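Local structure of cellulase (Rhodothermus marinus, 3B7M) at residues A[11-14]-A[19-22]; A[33-38]-A[44-49]; A[142-147]-A[153-158]. The protein hydrolyses internal beta-1,4-glucosidic bonds of cellulose, as an endoglucanase of glycosyl hydrolase family 12 engineered at its active surface. All blocks are in the same frame, centred on the assembly; numbering follows the deposited sequence. Where two conformers were deposited one is given.

Contact 1 of 3, residues A[11-14]-A[19-22]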
ATOM      1  N   THR A  11       0.489 -13.276  10.359  1.00 20.62           N
ATOM      2  CA  THR A  11       1.263 -13.090   9.142  0.50 21.09           C
ATOM      3  C   THR A  11       1.787 -14.433   8.630  1.00 21.16           C
ATOM      4  O   THR A  11       1.928 -15.390   9.398  1.00 21.71           O
ATOM      5  CB  THR A  11       2.421 -12.089   9.352  0.50 20.94           C
ATOM      6  OG1 THR A  11       3.059 -11.820   8.099  0.50 20.86           O
ATOM      7  CG2 THR A  11       3.447 -12.644  10.333  0.50 21.74           C
ATOM      8  N   ARG A  12       2.052 -14.494   7.330  1.00 20.93           N
ATOM      9  CA  ARG A  12       2.670 -15.661   6.694  1.00 20.87           C
ATOM     10  C   ARG A  12       3.669 -15.213   5.630  1.00 20.15           C
ATOM     11  O   ARG A  12       3.399 -14.277   4.873  1.00 19.53           O
ATOM     12  CB  ARG A  12       1.612 -16.544   6.013  1.00 21.08           C
ATOM     13  CG  ARG A  12       0.772 -17.418   6.965  1.00 23.38           C
ATOM     14  CD  ARG A  12       1.616 -18.451   7.708  1.00 27.04           C
ATOM     15  NE  ARG A  12       0.768 -19.352   8.490  1.00 31.77           N
ATOM     16  CZ  ARG A  12       0.312 -19.095   9.714  1.00 32.58           C
ATOM     17  NH1 ARG A  12       0.617 -17.956  10.329  1.00 33.42           N
ATOM     18  NH2 ARG A  12      -0.451 -19.986  10.327  1.00 33.48           N
ATOM     19  N   THR A  13       4.819 -15.877   5.584  1.00 19.71           N
ATOM     20  CA  THR A  13       5.791 -15.704   4.517  0.50 19.35           C
ATOM     21  C   THR A  13       5.301 -16.545   3.346  1.00 19.69           C
ATOM     22  O   THR A  13       4.845 -17.682   3.550  1.00 19.76           O
ATOM     23  CB  THR A  13       7.205 -16.188   4.956  0.50 19.62           C
ATOM     24  OG1 THR A  13       7.576 -15.567   6.195  0.50 18.61           O
ATOM     25  CG2 THR A  13       8.239 -15.861   3.908  0.50 18.50           C
ATOM     26  N   VAL A  14       5.382 -15.999   2.138  1.00 18.90           N
ATOM     27  CA  VAL A  14       4.872 -16.677   0.957  1.00 18.73           C
ATOM     28  C   VAL A  14       5.852 -16.546  -0.210  1.00 19.52           C
ATOM     29  O   VAL A  14       6.880 -15.859  -0.102  1.00 19.25           O
ATOM     30  CB  VAL A  14       3.491 -16.083   0.527  1.00 19.01           C
ATOM     31  CG1 VAL A  14       2.447 -16.238   1.650  1.00 17.38           C
ATOM     32  CG2 VAL A  14       3.635 -14.617   0.138  1.00 17.48           C
ATOM     33  N   TYR A  19       7.841 -12.614  -0.088  1.00 16.24           N
ATOM     34  CA  TYR A  19       6.841 -11.665   0.414  1.00 16.12           C
ATOM     35  C   TYR A  19       6.224 -12.155   1.712  1.00 15.56           C
ATOM     36  O   TYR A  19       6.333 -13.330   2.054  1.00 14.82           O
ATOM     37  CB  TYR A  19       5.711 -11.442  -0.608  1.00 15.59           C
ATOM     38  CG  TYR A  19       6.176 -11.115  -2.011  1.00 16.05           C
ATOM     39  CD1 TYR A  19       6.928  -9.975  -2.263  1.00 14.44           C
ATOM     40  CD2 TYR A  19       5.838 -11.940  -3.094  1.00 14.20           C
ATOM     41  CE1 TYR A  19       7.350  -9.661  -3.553  1.00 16.16           C
ATOM     42  CE2 TYR A  19       6.277 -11.640  -4.400  1.00 14.92           C
ATOM     43  CZ  TYR A  19       7.025 -10.498  -4.615  1.00 16.29           C
ATOM     44  OH  TYR A  19       7.480 -10.174  -5.884  1.00 17.55           O
ATOM     45  N   THR A  20       5.588 -11.241   2.435  1.00 15.39           N
ATOM     46  CA  THR A  20       4.839 -11.588   3.631  0.50 15.31           C
ATOM     47  C   THR A  20       3.410 -11.084   3.467  1.00 15.51           C
ATOM     48  O   THR A  20       3.191  -9.995   2.923  1.00 15.07           O
ATOM     49  CB  THR A  20       5.488 -11.001   4.907  0.50 15.48           C
ATOM     50  OG1 THR A  20       5.600  -9.581   4.780  0.50 15.96           O
ATOM     51  CG2 THR A  20       6.891 -11.592   5.130  0.50 14.33           C
ATOM     52  N   VAL A  21       2.446 -11.885   3.908  1.00 14.96           N
ATOM     53  CA  VAL A  21       1.049 -11.503   3.845  1.00 14.87           C
ATOM     54  C   VAL A  21       0.556 -11.342   5.271  1.00 15.39           C
ATOM     55  O   VAL A  21       0.746 -12.245   6.089  1.00 15.30           O
ATOM     56  CB  VAL A  21       0.212 -12.554   3.076  1.00 15.02           C
ATOM     57  CG1 VAL A  21      -1.267 -12.238   3.163  1.00 15.18           C
ATOM     58  CG2 VAL A  21       0.651 -12.611   1.621  1.00 14.39           C
ATOM     59  N   SER A  22      -0.056 -10.195   5.565  1.00 15.34           N
ATOM     60  CA  SER A  22      -0.485  -9.881   6.927  1.00 16.06           C
ATOM     61  C   SER A  22      -1.944  -9.482   7.015  1.00 15.96           C
ATOM     62  O   SER A  22      -2.458  -8.752   6.162  1.00 16.33           O
ATOM     63  CB  SER A  22       0.366  -8.755   7.525  1.00 15.61           C
ATOM     64  OG  SER A  22       1.745  -9.050   7.396  1.00 17.58           O
TER
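A beta hairpin at one edge of the larger sheet of the family 12 beta-jelly roll joins Arg-12 and Val-14 to Val-21 and Tyr-19. Strand 11-14 is one of that sheet's two outermost strands, and antiparallel strand 19-22 (154°) connects it to strand 61-65. Arg-12 N donates to Val-21 O at 2.9 Å, and Val-21 N to Arg-12 O at 2.7 Å. Val-14 N donates to Tyr-19 O at 2.8 Å, while the return bond from Tyr-19 N to Val-14 O is weak.

Val-14, Tyr-19 and Val-21 are buried on the face turned to the other sheet. CG2 of Val-14 meets both CB of Tyr-19 and CG2 of Val-21, the valines crossing at about a right angle. The Tyr-19 ring reaches the opposing sheet, where it packs edge-to-face with Phe-211 and its OH accepts a hydrogen bond from Val-213 N. Thr-11, Thr-13, Thr-20 and Ser-22 lie on the other face. In one of two Thr-11 conformers, OG1 (trans to N, chi1 -173°) lies 3.1 Å from Val-21 O and Ser-22 OG alike. Arg-12 turns back on its own strand, and NH1 donates to Thr-11 O at 3.0 Å from above the carbonyl plane.

Contact 2 of 3, residues A[33-38]-A[44-49]; sequences CIEVGL and TITRAE
Cys-33 faces both Thr-46 and Arg-47, a classic beta bulge that shifts the antiparallel register by one residue. Cys-33 O accepts Thr-46 N at 3.0 Å and, weakly, Arg-47 N at 3.3 Å. Cys-33 N donates to Arg-47 O at 3.0 Å. Beyond the bulge the pairing is regular: Glu-35 N bonds to Thr-44 O at 2.8 Å, and Thr-44 N bonds to Glu-35 O.

The sulfur of Cys-33 lies over the centre of one guanidinium face of Arg-47, 3.4 Å above the plane. The arginine chain bends at chi2 and chi3 (135° and 88°), which folds the group back over the sulfur. This SG also forms the disulfide with Cys-6, next to the edge strand 2-5. In the smaller sheet of the beta-jelly roll, strand 32-37 lies between edge strand 2-5 and strand 43-48.

Ile-34 and Ile-45 lie on the opposite face, where Ile-34 packs on Val-21 and Ile-45 on Phe-197 of the larger sheet. CG2 of Ile-34 approaches CG1 of Ile-45 at 4.0 Å. On the outer side, CG2 of Thr-46 packs against CB of Glu-35 at 3.9 Å. The Thr-46 hydroxyl hydrogen-bonds to Glu-4 OE2, tying the bulge to strand 2-5.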
ATOM      1  N   CYS A  33     -10.846 -12.203   8.559  1.00 13.51           N
ATOM      2  CA  CYS A  33     -10.058 -13.336   8.078  1.00 13.98           C
ATOM      3  C   CYS A  33      -9.647 -13.149   6.618  1.00 14.11           C
ATOM      4  O   CYS A  33     -10.399 -12.606   5.824  1.00 14.32           O
ATOM      5  CB  CYS A  33     -10.832 -14.656   8.176  1.00 13.82           C
ATOM      6  SG  CYS A  33     -11.510 -15.055   9.799  1.00 14.99           S
ATOM      7  N   ILE A  34      -8.443 -13.589   6.279  1.00 13.96           N
ATOM      8  CA  ILE A  34      -8.028 -13.655   4.881  1.00 14.81           C
ATOM      9  C   ILE A  34      -7.587 -15.088   4.570  1.00 14.59           C
ATOM     10  O   ILE A  34      -7.009 -15.756   5.420  1.00 14.34           O
ATOM     11  CB  ILE A  34      -6.908 -12.653   4.532  1.00 14.11           C
ATOM     12  CG1 ILE A  34      -5.685 -12.869   5.434  1.00 14.50           C
ATOM     13  CG2 ILE A  34      -7.423 -11.234   4.663  1.00 15.37           C
ATOM     14  CD1 ILE A  34      -4.474 -12.021   5.049  1.00 15.49           C
ATOM     15  N   GLU A  35      -7.906 -15.549   3.373  1.00 15.12           N
ATOM     16  CA  GLU A  35      -7.461 -16.846   2.912  1.00 16.67           C
ATOM     17  C   GLU A  35      -6.273 -16.630   1.985  1.00 16.71           C
ATOM     18  O   GLU A  35      -6.382 -15.904   0.986  1.00 16.55           O
ATOM     19  CB  GLU A  35      -8.586 -17.554   2.180  1.00 16.84           C
ATOM     20  CG  GLU A  35      -8.181 -18.915   1.696  1.00 20.04           C
ATOM     21  CD  GLU A  35      -9.262 -19.558   0.894  1.00 24.31           C
ATOM     22  OE1 GLU A  35     -10.292 -19.954   1.481  1.00 25.56           O
ATOM     23  OE2 GLU A  35      -9.077 -19.659  -0.328  1.00 27.06           O
ATOM     24  N   VAL A  36      -5.144 -17.239   2.339  1.00 16.74           N
ATOM     25  CA  VAL A  36      -3.876 -16.967   1.685  1.00 17.62           C
ATOM     26  C   VAL A  36      -3.375 -18.188   0.921  1.00 18.45           C
ATOM     27  O   VAL A  36      -3.313 -19.291   1.480  1.00 18.34           O
ATOM     28  CB  VAL A  36      -2.776 -16.556   2.722  1.00 17.48           C
ATOM     29  CG1 VAL A  36      -1.513 -16.085   2.020  1.00 17.63           C
ATOM     30  CG2 VAL A  36      -3.285 -15.461   3.662  1.00 17.37           C
ATOM     31  N   GLY A  37      -2.990 -17.974  -0.339  1.00 18.85           N
ATOM     32  CA  GLY A  37      -2.264 -18.980  -1.115  1.00 19.14           C
ATOM     33  C   GLY A  37      -0.788 -18.849  -0.809  1.00 19.87           C
ATOM     34  O   GLY A  37      -0.189 -17.815  -1.083  1.00 19.30           O
ATOM     35  N   LEU A  38      -0.209 -19.903  -0.239  1.00 20.29           N
ATOM     36  CA  LEU A  38       1.154 -19.878   0.271  1.00 21.98           C
ATOM     37  C   LEU A  38       2.244 -19.851  -0.803  1.00 22.46           C
ATOM     38  O   LEU A  38       3.358 -19.408  -0.527  1.00 22.67           O
ATOM     39  CB  LEU A  38       1.385 -21.047   1.228  1.00 22.13           C
ATOM     40  CG  LEU A  38       0.563 -21.000   2.518  1.00 24.70           C
ATOM     41  CD1 LEU A  38       0.488 -22.384   3.147  1.00 27.54           C
ATOM     42  CD2 LEU A  38       1.158 -19.979   3.498  1.00 26.10           C
ATOM     43  N   THR A  44      -7.796 -13.649  -0.406  1.00 14.91           N
ATOM     44  CA  THR A  44      -9.188 -13.219  -0.448  1.00 14.49           C
ATOM     45  C   THR A  44      -9.595 -12.872   0.966  1.00 14.43           C
ATOM     46  O   THR A  44      -9.343 -13.640   1.887  1.00 12.68           O
ATOM     47  CB  THR A  44     -10.094 -14.359  -0.948  1.00 15.03           C
ATOM     48  OG1 THR A  44      -9.657 -14.756  -2.253  1.00 16.01           O
ATOM     49  CG2 THR A  44     -11.593 -13.929  -1.000  1.00 15.73           C
ATOM     50  N   ILE A  45     -10.216 -11.708   1.135  1.00 14.20           N
ATOM     51  CA  ILE A  45     -10.832 -11.378   2.405  1.00 15.44           C
ATOM     52  C   ILE A  45     -12.158 -12.156   2.551  1.00 16.08           C
ATOM     53  O   ILE A  45     -13.140 -11.881   1.854  1.00 15.65           O
ATOM     54  CB  ILE A  45     -11.039  -9.853   2.561  1.00 14.92           C
ATOM     55  CG1 ILE A  45      -9.726  -9.124   2.220  1.00 14.97           C
ATOM     56  CG2 ILE A  45     -11.490  -9.530   3.998  1.00 17.09           C
ATOM     57  CD1 ILE A  45      -9.806  -7.611   2.221  1.00 14.96           C
ATOM     58  N   THR A  46     -12.164 -13.135   3.448  1.00 16.65           N
ATOM     59  CA  THR A  46     -13.323 -14.008   3.614  1.00 17.71           C
ATOM     60  C   THR A  46     -14.249 -13.493   4.709  1.00 18.28           C
ATOM     61  O   THR A  46     -15.427 -13.859   4.753  1.00 19.64           O
ATOM     62  CB  THR A  46     -12.901 -15.451   3.975  1.00 17.68           C
ATOM     63  OG1 THR A  46     -12.046 -15.401   5.112  1.00 18.68           O
ATOM     64  CG2 THR A  46     -12.167 -16.125   2.818  1.00 17.91           C
ATOM     65  N   ARG A  47     -13.705 -12.657   5.594  1.00 18.40           N
ATOM     66  CA  ARG A  47     -14.444 -12.092   6.711  1.00 18.71           C
ATOM     67  C   ARG A  47     -13.948 -10.688   7.039  1.00 18.20           C
ATOM     68  O   ARG A  47     -12.750 -10.455   7.133  1.00 18.19           O
ATOM     69  CB  ARG A  47     -14.312 -12.997   7.936  1.00 19.15           C
ATOM     70  CG  ARG A  47     -15.114 -12.552   9.142  1.00 22.91           C
ATOM     71  CD  ARG A  47     -15.848 -13.742   9.758  1.00 29.97           C
ATOM     72  NE  ARG A  47     -15.085 -14.500  10.754  1.00 34.29           N
ATOM     73  CZ  ARG A  47     -14.773 -15.800  10.663  1.00 37.83           C
ATOM     74  NH1 ARG A  47     -15.119 -16.523   9.594  1.00 38.82           N
ATOM     75  NH2 ARG A  47     -14.099 -16.385  11.648  1.00 38.34           N
ATOM     76  N   ALA A  48     -14.872  -9.753   7.215  1.00 17.79           N
ATOM     77  CA  ALA A  48     -14.514  -8.400   7.597  1.00 18.37           C
ATOM     78  C   ALA A  48     -15.738  -7.731   8.194  1.00 19.19           C
ATOM     79  O   ALA A  48     -16.696  -7.423   7.486  1.00 19.23           O
ATOM     80  CB  ALA A  48     -13.990  -7.609   6.398  1.00 17.22           C
ATOM     81  N   GLU A  49     -15.705  -7.504   9.496  1.00 19.87           N
ATOM     82  CA  GLU A  49     -16.877  -6.974  10.175  1.00 22.02           C
ATOM     83  C   GLU A  49     -16.674  -5.523  10.629  1.00 21.57           C
ATOM     84  O   GLU A  49     -17.381  -5.035  11.506  1.00 21.58           O
ATOM     85  CB  GLU A  49     -17.271  -7.908  11.329  1.00 21.86           C
ATOM     86  CG  GLU A  49     -17.415  -9.358  10.855  1.00 24.07           C
ATOM     87  CD  GLU A  49     -18.017 -10.295  11.886  1.00 25.49           C
ATOM     88  OE1 GLU A  49     -18.441  -9.811  12.959  1.00 31.85           O
ATOM     89  OE2 GLU A  49     -18.070 -11.529  11.621  1.00 31.31           O
TER

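Contact 3 of 3, residues A[142-147]-A[153-158]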
ATOM      1  N   TRP A 142      -3.270  11.454 -12.014  1.00 22.89           N
ATOM      2  CA  TRP A 142      -3.324  11.200 -10.569  1.00 21.72           C
ATOM      3  C   TRP A 142      -3.554  12.507  -9.829  1.00 21.94           C
ATOM      4  O   TRP A 142      -2.946  13.519 -10.180  1.00 21.72           O
ATOM      5  CB  TRP A 142      -1.996  10.599 -10.099  1.00 20.76           C
ATOM      6  CG  TRP A 142      -1.574   9.409 -10.887  1.00 19.04           C
ATOM      7  CD1 TRP A 142      -0.924   9.401 -12.095  1.00 20.07           C
ATOM      8  CD2 TRP A 142      -1.795   8.040 -10.545  1.00 18.35           C
ATOM      9  NE1 TRP A 142      -0.728   8.109 -12.522  1.00 17.82           N
ATOM     10  CE2 TRP A 142      -1.255   7.254 -11.588  1.00 17.30           C
ATOM     11  CE3 TRP A 142      -2.389   7.397  -9.448  1.00 19.44           C
ATOM     12  CZ2 TRP A 142      -1.287   5.861 -11.567  1.00 18.80           C
ATOM     13  CZ3 TRP A 142      -2.435   6.006  -9.436  1.00 20.16           C
ATOM     14  CH2 TRP A 142      -1.878   5.254 -10.485  1.00 19.51           C
ATOM     15  N   GLU A 143      -4.437  12.490  -8.826  1.00 21.84           N
ATOM     16  CA  GLU A 143      -4.516  13.580  -7.860  1.00 22.42           C
ATOM     17  C   GLU A 143      -3.435  13.346  -6.818  1.00 21.74           C
ATOM     18  O   GLU A 143      -3.230  12.205  -6.382  1.00 20.85           O
ATOM     19  CB  GLU A 143      -5.847  13.598  -7.105  1.00 22.49           C
ATOM     20  CG  GLU A 143      -7.108  13.649  -7.917  1.00 23.74           C
ATOM     21  CD  GLU A 143      -8.352  13.609  -7.020  1.00 25.04           C
ATOM     22  OE1 GLU A 143      -8.346  12.880  -5.979  1.00 27.34           O
ATOM     23  OE2 GLU A 143      -9.338  14.306  -7.366  1.00 27.22           O
ATOM     24  N   VAL A 144      -2.776  14.424  -6.407  1.00 20.81           N
ATOM     25  CA  VAL A 144      -1.730  14.357  -5.406  1.00 20.77           C
ATOM     26  C   VAL A 144      -2.295  14.971  -4.134  1.00 20.92           C
ATOM     27  O   VAL A 144      -2.829  16.080  -4.154  1.00 19.66           O
ATOM     28  CB  VAL A 144      -0.445  15.121  -5.847  1.00 20.88           C
ATOM     29  CG1 VAL A 144       0.690  14.931  -4.827  1.00 20.63           C
ATOM     30  CG2 VAL A 144       0.011  14.652  -7.238  1.00 21.71           C
ATOM     31  N   TRP A 145      -2.181  14.221  -3.041  1.00 20.83           N
ATOM     32  CA  TRP A 145      -2.602  14.665  -1.729  1.00 21.76           C
ATOM     33  C   TRP A 145      -1.375  14.656  -0.833  1.00 23.22           C
ATOM     34  O   TRP A 145      -0.519  13.764  -0.939  1.00 23.42           O
ATOM     35  CB  TRP A 145      -3.674  13.737  -1.149  1.00 21.24           C
ATOM     36  CG  TRP A 145      -4.955  13.686  -1.949  1.00 21.12           C
ATOM     37  CD1 TRP A 145      -5.146  13.080  -3.164  1.00 20.11           C
ATOM     38  CD2 TRP A 145      -6.210  14.270  -1.590  1.00 19.72           C
ATOM     39  NE1 TRP A 145      -6.443  13.248  -3.575  1.00 20.67           N
ATOM     40  CE2 TRP A 145      -7.120  13.971  -2.625  1.00 20.58           C
ATOM     41  CE3 TRP A 145      -6.653  15.018  -0.495  1.00 20.00           C
ATOM     42  CZ2 TRP A 145      -8.450  14.392  -2.598  1.00 20.67           C
ATOM     43  CZ3 TRP A 145      -7.983  15.439  -0.471  1.00 20.91           C
ATOM     44  CH2 TRP A 145      -8.862  15.124  -1.516  1.00 20.90           C
ATOM     45  N   TYR A 146      -1.296  15.635   0.056  1.00 24.54           N
ATOM     46  CA  TYR A 146      -0.157  15.745   0.951  1.00 26.27           C
ATOM     47  C   TYR A 146      -0.580  16.089   2.373  1.00 27.09           C
ATOM     48  O   TYR A 146      -1.400  16.984   2.592  1.00 25.93           O
ATOM     49  CB  TYR A 146       0.857  16.768   0.423  1.00 26.92           C
ATOM     50  CG  TYR A 146       2.063  16.933   1.317  1.00 28.46           C
ATOM     51  CD1 TYR A 146       2.996  15.908   1.441  1.00 29.08           C
ATOM     52  CD2 TYR A 146       2.269  18.111   2.049  1.00 30.16           C
ATOM     53  CE1 TYR A 146       4.104  16.035   2.261  1.00 30.50           C
ATOM     54  CE2 TYR A 146       3.392  18.253   2.884  1.00 30.35           C
ATOM     55  CZ  TYR A 146       4.301  17.204   2.976  1.00 30.19           C
ATOM     56  OH  TYR A 146       5.414  17.292   3.785  1.00 31.54           O
ATOM     57  N   ALA A 147      -0.003  15.357   3.326  1.00 28.64           N
ATOM     58  CA  ALA A 147      -0.215  15.584   4.750  1.00 30.48           C
ATOM     59  C   ALA A 147       1.123  15.705   5.448  1.00 32.19           C
ATOM     60  O   ALA A 147       2.008  14.844   5.297  1.00 31.23           O
ATOM     61  CB  ALA A 147      -1.015  14.453   5.364  1.00 30.44           C
ATOM     62  N   ASN A 153       5.473  12.487   6.827  1.00 34.53           N
ATOM     63  CA  ASN A 153       4.770  12.913   5.611  1.00 32.52           C
ATOM     64  C   ASN A 153       3.982  11.756   4.995  1.00 30.33           C
ATOM     65  O   ASN A 153       4.507  10.654   4.861  1.00 29.69           O
ATOM     66  CB  ASN A 153       5.752  13.400   4.534  1.00 32.79           C
ATOM     67  CG  ASN A 153       6.602  14.569   4.978  1.00 34.67           C
ATOM     68  OD1 ASN A 153       6.360  15.188   6.026  1.00 37.39           O
ATOM     69  ND2 ASN A 153       7.613  14.886   4.168  1.00 34.40           N
ATOM     70  N   VAL A 154       2.734  12.019   4.609  1.00 27.82           N
ATOM     71  CA  VAL A 154       1.961  11.089   3.790  1.00 25.56           C
ATOM     72  C   VAL A 154       1.673  11.731   2.432  1.00 23.98           C
ATOM     73  O   VAL A 154       1.050  12.792   2.365  1.00 23.07           O
ATOM     74  CB  VAL A 154       0.605  10.676   4.438  1.00 25.61           C
ATOM     75  CG1 VAL A 154      -0.026   9.524   3.651  1.00 24.28           C
ATOM     76  CG2 VAL A 154       0.781  10.292   5.911  1.00 26.50           C
ATOM     77  N   ILE A 155       2.142  11.084   1.367  1.00 22.49           N
ATOM     78  CA  ILE A 155       1.900  11.528  -0.005  1.00 21.29           C
ATOM     79  C   ILE A 155       1.048  10.461  -0.667  1.00 20.84           C
ATOM     80  O   ILE A 155       1.434   9.286  -0.687  1.00 21.40           O
ATOM     81  CB  ILE A 155       3.222  11.726  -0.821  1.00 21.84           C
ATOM     82  CG1 ILE A 155       4.285  12.482  -0.008  1.00 21.41           C
ATOM     83  CG2 ILE A 155       2.954  12.448  -2.161  1.00 20.37           C
ATOM     84  CD1 ILE A 155       5.462  11.615   0.466  1.00 21.71           C
ATOM     85  N   SER A 156      -0.121  10.852  -1.176  1.00 19.59           N
ATOM     86  CA  SER A 156      -1.031   9.916  -1.834  1.00 18.31           C
ATOM     87  C   SER A 156      -1.312  10.338  -3.263  1.00 18.07           C
ATOM     88  O   SER A 156      -1.638  11.499  -3.516  1.00 18.01           O
ATOM     89  CB  SER A 156      -2.357   9.819  -1.085  1.00 18.24           C
ATOM     90  OG  SER A 156      -2.176   9.484   0.278  1.00 17.96           O
ATOM     91  N   TYR A 157      -1.177   9.385  -4.186  1.00 17.40           N
ATOM     92  CA  TYR A 157      -1.531   9.566  -5.593  1.00 16.90           C
ATOM     93  C   TYR A 157      -2.783   8.749  -5.843  1.00 16.79           C
ATOM     94  O   TYR A 157      -2.798   7.540  -5.594  1.00 16.91           O
ATOM     95  CB  TYR A 157      -0.390   9.085  -6.498  1.00 16.78           C
ATOM     96  CG  TYR A 157       0.882   9.898  -6.347  1.00 17.19           C
ATOM     97  CD1 TYR A 157       1.791   9.633  -5.311  1.00 17.14           C
ATOM     98  CD2 TYR A 157       1.174  10.930  -7.236  1.00 15.83           C
ATOM     99  CE1 TYR A 157       2.964  10.393  -5.173  1.00 16.94           C
ATOM    100  CE2 TYR A 157       2.332  11.694  -7.112  1.00 18.61           C
ATOM    101  CZ  TYR A 157       3.219  11.431  -6.075  1.00 17.86           C
ATOM    102  OH  TYR A 157       4.366  12.184  -5.968  1.00 17.98           O
ATOM    103  N   VAL A 158      -3.844   9.409  -6.293  1.00 16.25           N
ATOM    104  CA  VAL A 158      -5.141   8.760  -6.491  1.00 16.53           C
ATOM    105  C   VAL A 158      -5.480   8.805  -7.974  1.00 16.56           C
ATOM    106  O   VAL A 158      -5.687   9.880  -8.537  1.00 16.08           O
ATOM    107  CB  VAL A 158      -6.258   9.447  -5.655  1.00 16.42           C
ATOM    108  CG1 VAL A 158      -7.572   8.708  -5.777  1.00 17.36           C
ATOM    109  CG2 VAL A 158      -5.848   9.535  -4.182  1.00 16.92           C
TER
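Val-144 and Tyr-157 run alongside each other, with Val-144 CG2 3.8 Å from CE2 of Tyr-157. Tyr-157 CB meets Trp-142 CE3 at 3.9 Å. Both aromatic rings pack edge-to-face with Phe-174 of helix 171-181. Further along, Tyr-146 has CG anti to the backbone N (chi1 180°), which carries its ring across to Asn-153 and Ile-155. CG1 of Ile-155 approaches the ring edge in its plane. The Tyr-146 ring stacks on Tyr-183, and its OH sits 3.2 Å from CG of Asn-153, with ring and amide planes 72° apart. Asn-153 ND2 donates a hydrogen bond to Tyr-183 O.

On the other face, Val-158 CG2 lies 3.8 Å from both CD1 and NE1 of Trp-145. In the plane of that indole, NE1 donates to Glu-143 OE1 at 3.1 Å, meeting the oxygen from above the carboxylate plane. OE2 forms a salt bridge with Arg-131, so each carboxylate oxygen has a partner, which probably limits its rotation. Six backbone hydrogen bonds join the strands, in reciprocal pairs at Glu-143 with Val-158, Trp-145 with Ser-156 and Ala-147 with Val-154. This unbroken register is that of an antiparallel beta hairpin, strands 140-148 and 152-159, in the larger sheet of the family 12 beta-jelly roll.

Overall arrangement
All three contacts are beta hairpins of one jelly-roll chain, met in series along the sequence. Contacts 1 and 3 belong to the same large sheet, but their centres are 27 Å apart, on opposite sides of the chain's centre. Contact 2 belongs to the other sheet. Contacts 1 and 2 are neighbours, with centres 13 Å apart, and their sheets pack face to face: Val-21 CG1 lies 3.7 Å from Ile-34 CD1. Contact 3 stands apart from contact 2, with nearest atoms about 18 Å away. In family 12 enzymes the substrate cleft crosses the concave face of the larger sheet. The Thr-11/Thr-13 face of contact 1 and the Glu-143/Trp-145 face of contact 3 are probably on that side.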